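Local coordinates for abietadiene synthase, chloroplastic (Abies grandis, PDB 3S9V), which is a chloroplast enzyme of the terpene synthase family, a largely helical protein that carries an N-terminal terpene synthase domain and a metal-binding domain, at residues A[77-82]-A[253-258]; A[604-609]-A[645-650]. All blocks are in the same frame, centred on the assembly; numbering follows the deposited sequence.

Contact 1: residues A[77-82]-A[253-258]; sequences PETVEW and FVLKKF
Leu255 spreads its two methyl groups over the side chains of Glu78 and Thr79, one methyl to each. CD1 of Leu255 lies 3.9 Å from OE2 of Glu78, and CD2 of Leu255 stands 4.3 Å from CG2 of Thr79. Leu255 and Glu78 advance from opposite directions. The acid has CG held between its backbone N and carbonyl carbon (chi1 74°), and its chain bends again at chi2, which brings one carboxylate oxygen over the leucine methyl. This is a van der Waals contact between oxygen and methyl, at the partly exposed edge of the interface. OG1 of Thr79 is hydrogen-bonded to the backbone O of Phe76, and CG2 is the atom turned toward Leu255. The overlap is slight, 92 Å² in all, with the nearest CA atoms, Thr79 and Leu255, 9.4 Å apart. Leu255 also rests on Phe76, and Thr79 is backed by Thr59 and Val62 of helix 56-62. The contact thus joins helices 77-85 and 245-258, with Leu255 the only residue of 253-258 to take part, a helix-to-helix packing consistent with the alpha-barrel folds of the N-terminal region in plant terpene synthases.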
loop_
_atom_site.group_PDB
_atom_site.type_symbol
_atom_site.label_atom_id
_atom_site.label_comp_id
_atom_site.label_asym_id
_atom_site.label_seq_id
_atom_site.Cartn_x
_atom_site.Cartn_y
_atom_site.Cartn_z
ATOM N N PRO A 77 -33.222 19.322 20.274
ATOM C CA PRO A 77 -32.771 20.562 20.925
ATOM C C PRO A 77 -31.264 20.659 21.166
ATOM O O PRO A 77 -30.684 21.746 21.121
ATOM C CB PRO A 77 -33.555 20.572 22.241
ATOM C CG PRO A 77 -34.784 19.805 21.911
ATOM C CD PRO A 77 -34.248 18.655 21.093
ATOM N N GLU A 78 -30.639 19.519 21.426
ATOM C CA GLU A 78 -29.209 19.488 21.689
ATOM C C GLU A 78 -28.382 19.959 20.477
ATOM O O GLU A 78 -27.324 20.560 20.639
ATOM C CB GLU A 78 -28.786 18.073 22.112
ATOM C CG GLU A 78 -28.739 17.055 20.960
ATOM C CD GLU A 78 -29.970 16.152 20.865
ATOM O OE1 GLU A 78 -31.111 16.638 21.065
ATOM O OE2 GLU A 78 -29.779 14.949 20.568
ATOM N N THR A 79 -28.861 19.697 19.262
ATOM C CA THR A 79 -28.113 20.119 18.092
ATOM C C THR A 79 -28.179 21.633 17.934
ATOM O O THR A 79 -27.207 22.259 17.514
ATOM C CB THR A 79 -28.612 19.417 16.808
ATOM O OG1 THR A 79 -29.972 19.783 16.538
ATOM C CG2 THR A 79 -28.506 17.904 16.973
ATOM N N VAL A 80 -29.311 22.232 18.280
ATOM C CA VAL A 80 -29.423 23.685 18.191
ATOM C C VAL A 80 -28.439 24.307 19.180
ATOM O O VAL A 80 -27.733 25.271 18.861
ATOM C CB VAL A 80 -30.846 24.168 18.528
ATOM C CG1 VAL A 80 -30.864 25.698 18.667
ATOM C CG2 VAL A 80 -31.799 23.738 17.428
ATOM N N GLU A 81 -28.390 23.741 20.381
ATOM C CA GLU A 81 -27.480 24.228 21.399
ATOM C C GLU A 81 -26.040 24.050 20.918
ATOM O O GLU A 81 -25.194 24.906 21.154
ATOM C CB GLU A 81 -27.688 23.467 22.714
ATOM C CG GLU A 81 -26.815 23.977 23.857
ATOM C CD GLU A 81 -27.178 25.391 24.303
ATOM O OE1 GLU A 81 -26.311 26.063 24.902
ATOM O OE2 GLU A 81 -28.328 25.825 24.070
ATOM N N TRP A 82 -25.759 22.939 20.242
ATOM C CA TRP A 82 -24.409 22.699 19.739
ATOM C C TRP A 82 -23.994 23.847 18.821
ATOM O O TRP A 82 -22.879 24.349 18.897
ATOM C CB TRP A 82 -24.334 21.388 18.950
ATOM C CG TRP A 82 -22.937 21.090 18.510
ATOM C CD1 TRP A 82 -21.974 20.431 19.223
ATOM C CD2 TRP A 82 -22.304 21.546 17.311
ATOM N NE1 TRP A 82 -20.782 20.459 18.549
ATOM C CE2 TRP A 82 -20.954 21.137 17.371
ATOM C CE3 TRP A 82 -22.745 22.266 16.194
ATOM C CZ2 TRP A 82 -20.036 21.427 16.353
ATOM C CZ3 TRP A 82 -21.836 22.557 15.181
ATOM C CH2 TRP A 82 -20.495 22.139 15.268
ATOM N N PHE A 253 -29.493 6.933 15.496
ATOM C CA PHE A 253 -28.316 6.072 15.509
ATOM C C PHE A 253 -27.027 6.888 15.462
ATOM O O PHE A 253 -26.062 6.577 16.162
ATOM C CB PHE A 253 -28.389 5.084 14.332
ATOM C CG PHE A 253 -27.076 4.426 13.994
ATOM C CD1 PHE A 253 -26.232 4.980 13.030
ATOM C CD2 PHE A 253 -26.692 3.248 14.621
ATOM C CE1 PHE A 253 -25.023 4.367 12.693
ATOM C CE2 PHE A 253 -25.486 2.626 14.291
ATOM C CZ PHE A 253 -24.649 3.190 13.323
ATOM N N VAL A 254 -27.004 7.936 14.644
ATOM C CA VAL A 254 -25.820 8.779 14.563
ATOM C C VAL A 254 -25.657 9.546 15.872
ATOM O O VAL A 254 -24.552 9.652 16.400
ATOM C CB VAL A 254 -25.919 9.787 13.398
ATOM C CG1 VAL A 254 -24.805 10.818 13.506
ATOM C CG2 VAL A 254 -25.839 9.051 12.069
ATOM N N LEU A 255 -26.760 10.073 16.394
ATOM C CA LEU A 255 -26.724 10.828 17.642
ATOM C C LEU A 255 -26.422 9.946 18.849
ATOM O O LEU A 255 -26.020 10.446 19.905
ATOM C CB LEU A 255 -28.042 11.574 17.855
ATOM C CG LEU A 255 -28.181 12.803 16.959
ATOM C CD1 LEU A 255 -29.576 13.372 17.055
ATOM C CD2 LEU A 255 -27.142 13.838 17.375
ATOM N N LYS A 256 -26.611 8.640 18.698
ATOM C CA LYS A 256 -26.320 7.723 19.787
ATOM C C LYS A 256 -24.808 7.743 19.985
ATOM O O LYS A 256 -24.312 7.694 21.112
ATOM C CB LYS A 256 -26.787 6.306 19.442
ATOM C CG LYS A 256 -26.420 5.259 20.489
ATOM C CD LYS A 256 -27.062 3.910 20.199
ATOM C CE LYS A 256 -26.594 3.329 18.869
ATOM N NZ LYS A 256 -25.139 2.997 18.857
ATOM N N LYS A 257 -24.086 7.843 18.871
ATOM C CA LYS A 257 -22.629 7.876 18.883
ATOM C C LYS A 257 -22.067 9.259 19.251
ATOM O O LYS A 257 -21.161 9.364 20.082
ATOM C CB LYS A 257 -22.097 7.458 17.501
ATOM C CG LYS A 257 -20.628 6.983 17.456
ATOM C CD LYS A 257 -19.640 8.052 17.901
ATOM C CE LYS A 257 -18.194 7.598 17.719
ATOM N NZ LYS A 257 -17.874 6.357 18.481
ATOM N N PHE A 258 -22.610 10.320 18.659
ATOM C CA PHE A 258 -22.083 11.657 18.926
ATOM C C PHE A 258 -22.836 12.561 19.898
ATOM O O PHE A 258 -22.423 13.696 20.125
ATOM C CB PHE A 258 -21.878 12.389 17.603
ATOM C CG PHE A 258 -21.044 11.626 16.623
ATOM C CD1 PHE A 258 -21.639 10.876 15.621
ATOM C CD2 PHE A 258 -19.656 11.643 16.714
ATOM C CE1 PHE A 258 -20.867 10.148 14.717
ATOM C CE2 PHE A 258 -18.875 10.920 15.820
ATOM C CZ PHE A 258 -19.483 10.171 14.816
#

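Contact 2: residues A[604-609]-A[645-650]; sequences NVWKVQ and VLISAL
Ile647 meets Val605 and Trp606 at the same time, tying helix 641-648 to helix 599-621 within the all-helical bundle of the terpene synthase metal-binding domain. Its side chain is extended: CG1 lies opposite the carbonyl carbon across the CA–CB bond (chi1 -60°), chi2 is close to 180°, and CD1 is therefore carried out to the indole. Isoleucine and tryptophan side chains cross at about a right angle, while Val605 lies obliquely to both Ile647 and Leu646. The valine divides its two branches between these neighbours: CG1 of Val605 comes to 4.0 Å from CG1 of Ile647, and CG2 of Val605 to 4.0 Å from CB of Leu646. Val605 and Leu646 are also where the two backbones draw nearest, with their CA atoms 7.1 Å apart. All four residues are buried; the surface hidden between the segments is 173 Å², and the closest pairs are apolar, apart from the indole NE1.

Two polar groups beside the apolar patch find partners. The backbone O of Leu646 accepts a hydrogen bond from the Tyr601 hydroxyl, and OE1 of Gln609 takes one from the Thr643 hydroxyl, so two bonds join the same pair of helices next to the hydrophobic contact. Trp606 also packs edge-to-face with Phe579 and Phe583 and touches Thr534 and Leu537 of helix 521-541, the helix whose Val526 also meets Ile647.

The indole leaves its helix with CG beside the backbone N (chi1 -81°), and its five-membered ring is the part turned to Ile647. There the methyl CD1 of Ile647 approaches obliquely, 3.3 Å from NE1 of Trp606 and 3.9 Å from CD1 of that indole.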
loop_
_atom_site.group_PDB
_atom_site.type_symbol
_atom_site.label_atom_id
_atom_site.label_comp_id
_atom_site.label_asym_id
_atom_site.label_seq_id
_atom_site.Cartn_x
_atom_site.Cartn_y
_atom_site.Cartn_z
ATOM N N ASN A 604 24.349 -31.244 0.967
ATOM C CA ASN A 604 23.460 -31.560 -0.135
ATOM C C ASN A 604 22.998 -30.269 -0.815
ATOM O O ASN A 604 22.912 -30.201 -2.043
ATOM C CB ASN A 604 22.260 -32.360 0.376
ATOM C CG ASN A 604 21.426 -32.938 -0.744
ATOM O OD1 ASN A 604 20.254 -32.607 -0.895
ATOM N ND2 ASN A 604 22.031 -33.810 -1.541
ATOM N N VAL A 605 22.707 -29.239 -0.023
ATOM C CA VAL A 605 22.287 -27.969 -0.601
ATOM C C VAL A 605 23.376 -27.518 -1.566
ATOM O O VAL A 605 23.089 -27.182 -2.720
ATOM C CB VAL A 605 22.095 -26.873 0.470
ATOM C CG1 VAL A 605 21.895 -25.497 -0.203
ATOM C CG2 VAL A 605 20.904 -27.212 1.348
ATOM N N TRP A 606 24.623 -27.528 -1.091
ATOM C CA TRP A 606 25.765 -27.116 -1.908
ATOM C C TRP A 606 26.078 -28.091 -3.048
ATOM O O TRP A 606 26.528 -27.676 -4.121
ATOM C CB TRP A 606 27.010 -26.909 -1.027
ATOM C CG TRP A 606 27.025 -25.565 -0.344
ATOM C CD1 TRP A 606 26.822 -25.316 0.979
ATOM C CD2 TRP A 606 27.166 -24.287 -0.977
ATOM N NE1 TRP A 606 26.818 -23.960 1.212
ATOM C CE2 TRP A 606 27.026 -23.305 0.028
ATOM C CE3 TRP A 606 27.390 -23.876 -2.302
ATOM C CZ2 TRP A 606 27.102 -21.928 -0.246
ATOM C CZ3 TRP A 606 27.464 -22.505 -2.578
ATOM C CH2 TRP A 606 27.318 -21.548 -1.548
ATOM N N LYS A 607 25.837 -29.379 -2.819
ATOM C CA LYS A 607 26.085 -30.391 -3.843
ATOM C C LYS A 607 25.364 -30.003 -5.128
ATOM O O LYS A 607 25.969 -29.948 -6.192
ATOM C CB LYS A 607 25.590 -31.761 -3.369
ATOM C CG LYS A 607 25.570 -32.841 -4.451
ATOM C CD LYS A 607 24.940 -34.125 -3.931
ATOM C CE LYS A 607 24.727 -35.149 -5.042
ATOM N NZ LYS A 607 26.002 -35.521 -5.718
ATOM N N VAL A 608 24.070 -29.716 -5.019
ATOM C CA VAL A 608 23.268 -29.350 -6.183
ATOM C C VAL A 608 23.695 -28.015 -6.783
ATOM O O VAL A 608 23.675 -27.840 -8.001
ATOM C CB VAL A 608 21.762 -29.308 -5.819
ATOM C CG1 VAL A 608 20.929 -28.853 -7.019
ATOM C CG2 VAL A 608 21.310 -30.701 -5.365
ATOM N N GLN A 609 24.093 -27.080 -5.927
ATOM C CA GLN A 609 24.528 -25.766 -6.383
ATOM C C GLN A 609 25.813 -25.861 -7.212
ATOM O O GLN A 609 25.916 -25.268 -8.296
ATOM C CB GLN A 609 24.776 -24.845 -5.190
ATOM C CG GLN A 609 25.085 -23.411 -5.584
ATOM C CD GLN A 609 23.921 -22.773 -6.315
ATOM O OE1 GLN A 609 22.811 -22.716 -5.788
ATOM N NE2 GLN A 609 24.163 -22.295 -7.532
ATOM N N VAL A 645 18.402 -19.387 0.505
ATOM C CA VAL A 645 17.192 -19.657 1.268
ATOM C C VAL A 645 17.271 -20.920 2.123
ATOM O O VAL A 645 16.984 -20.889 3.317
ATOM C CB VAL A 645 15.968 -19.786 0.335
ATOM C CG1 VAL A 645 14.767 -20.314 1.110
ATOM C CG2 VAL A 645 15.643 -18.428 -0.272
ATOM N N LEU A 646 17.664 -22.030 1.512
ATOM C CA LEU A 646 17.729 -23.291 2.225
ATOM C C LEU A 646 18.675 -23.296 3.426
ATOM O O LEU A 646 18.421 -23.975 4.424
ATOM C CB LEU A 646 18.071 -24.409 1.247
ATOM C CG LEU A 646 16.964 -24.618 0.198
ATOM C CD1 LEU A 646 17.380 -25.682 -0.810
ATOM C CD2 LEU A 646 15.669 -25.023 0.886
ATOM N N ILE A 647 19.759 -22.538 3.351
ATOM C CA ILE A 647 20.667 -22.493 4.482
ATOM C C ILE A 647 20.168 -21.486 5.529
ATOM O O ILE A 647 20.225 -21.757 6.726
ATOM C CB ILE A 647 22.098 -22.181 4.018
ATOM C CG1 ILE A 647 22.549 -23.289 3.052
ATOM C CG2 ILE A 647 23.034 -22.094 5.218
ATOM C CD1 ILE A 647 23.984 -23.221 2.630
ATOM N N SER A 648 19.642 -20.347 5.080
ATOM C CA SER A 648 19.109 -19.341 6.001
ATOM C C SER A 648 17.890 -19.866 6.789
ATOM O O SER A 648 17.685 -19.492 7.946
ATOM C CB SER A 648 18.686 -18.086 5.231
ATOM O OG SER A 648 19.789 -17.460 4.605
ATOM N N ALA A 649 17.089 -20.724 6.152
ATOM C CA ALA A 649 15.886 -21.297 6.757
ATOM C C ALA A 649 16.141 -22.116 8.026
ATOM O O ALA A 649 15.200 -22.520 8.707
ATOM C CB ALA A 649 15.151 -22.159 5.730
ATOM N N LEU A 650 17.406 -22.383 8.326
ATOM C CA LEU A 650 17.762 -23.135 9.527
ATOM C C LEU A 650 17.890 -22.190 10.717
ATOM O O LEU A 650 17.969 -22.634 11.857
ATOM C CB LEU A 650 19.109 -23.838 9.342
ATOM C CG LEU A 650 19.238 -25.152 8.575
ATOM C CD1 LEU A 650 18.321 -25.170 7.382
ATOM C CD2 LEU A 650 20.693 -25.311 8.159
#

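Contact 1 and contact 2 lie far apart, on opposite sides of the chain's centre: their own centres are 65 Å from each other, and their nearest atoms about 45 Å. They follow one another in series along the chain, contact 1 closing before contact 2 opens, and they share no helix. Contact 1 bridges 170 intervening residues, bringing helix 77-85 against helix 245-258. Contact 2 spans just 35, between helices 599-621 and 641-648, which come close together in sequence inside the metal-binding domain. Each is a buried helix-to-helix contact, so the two reflect separate packing in the N-terminal and C-terminal parts of an elongated, multidomain terpene synthase.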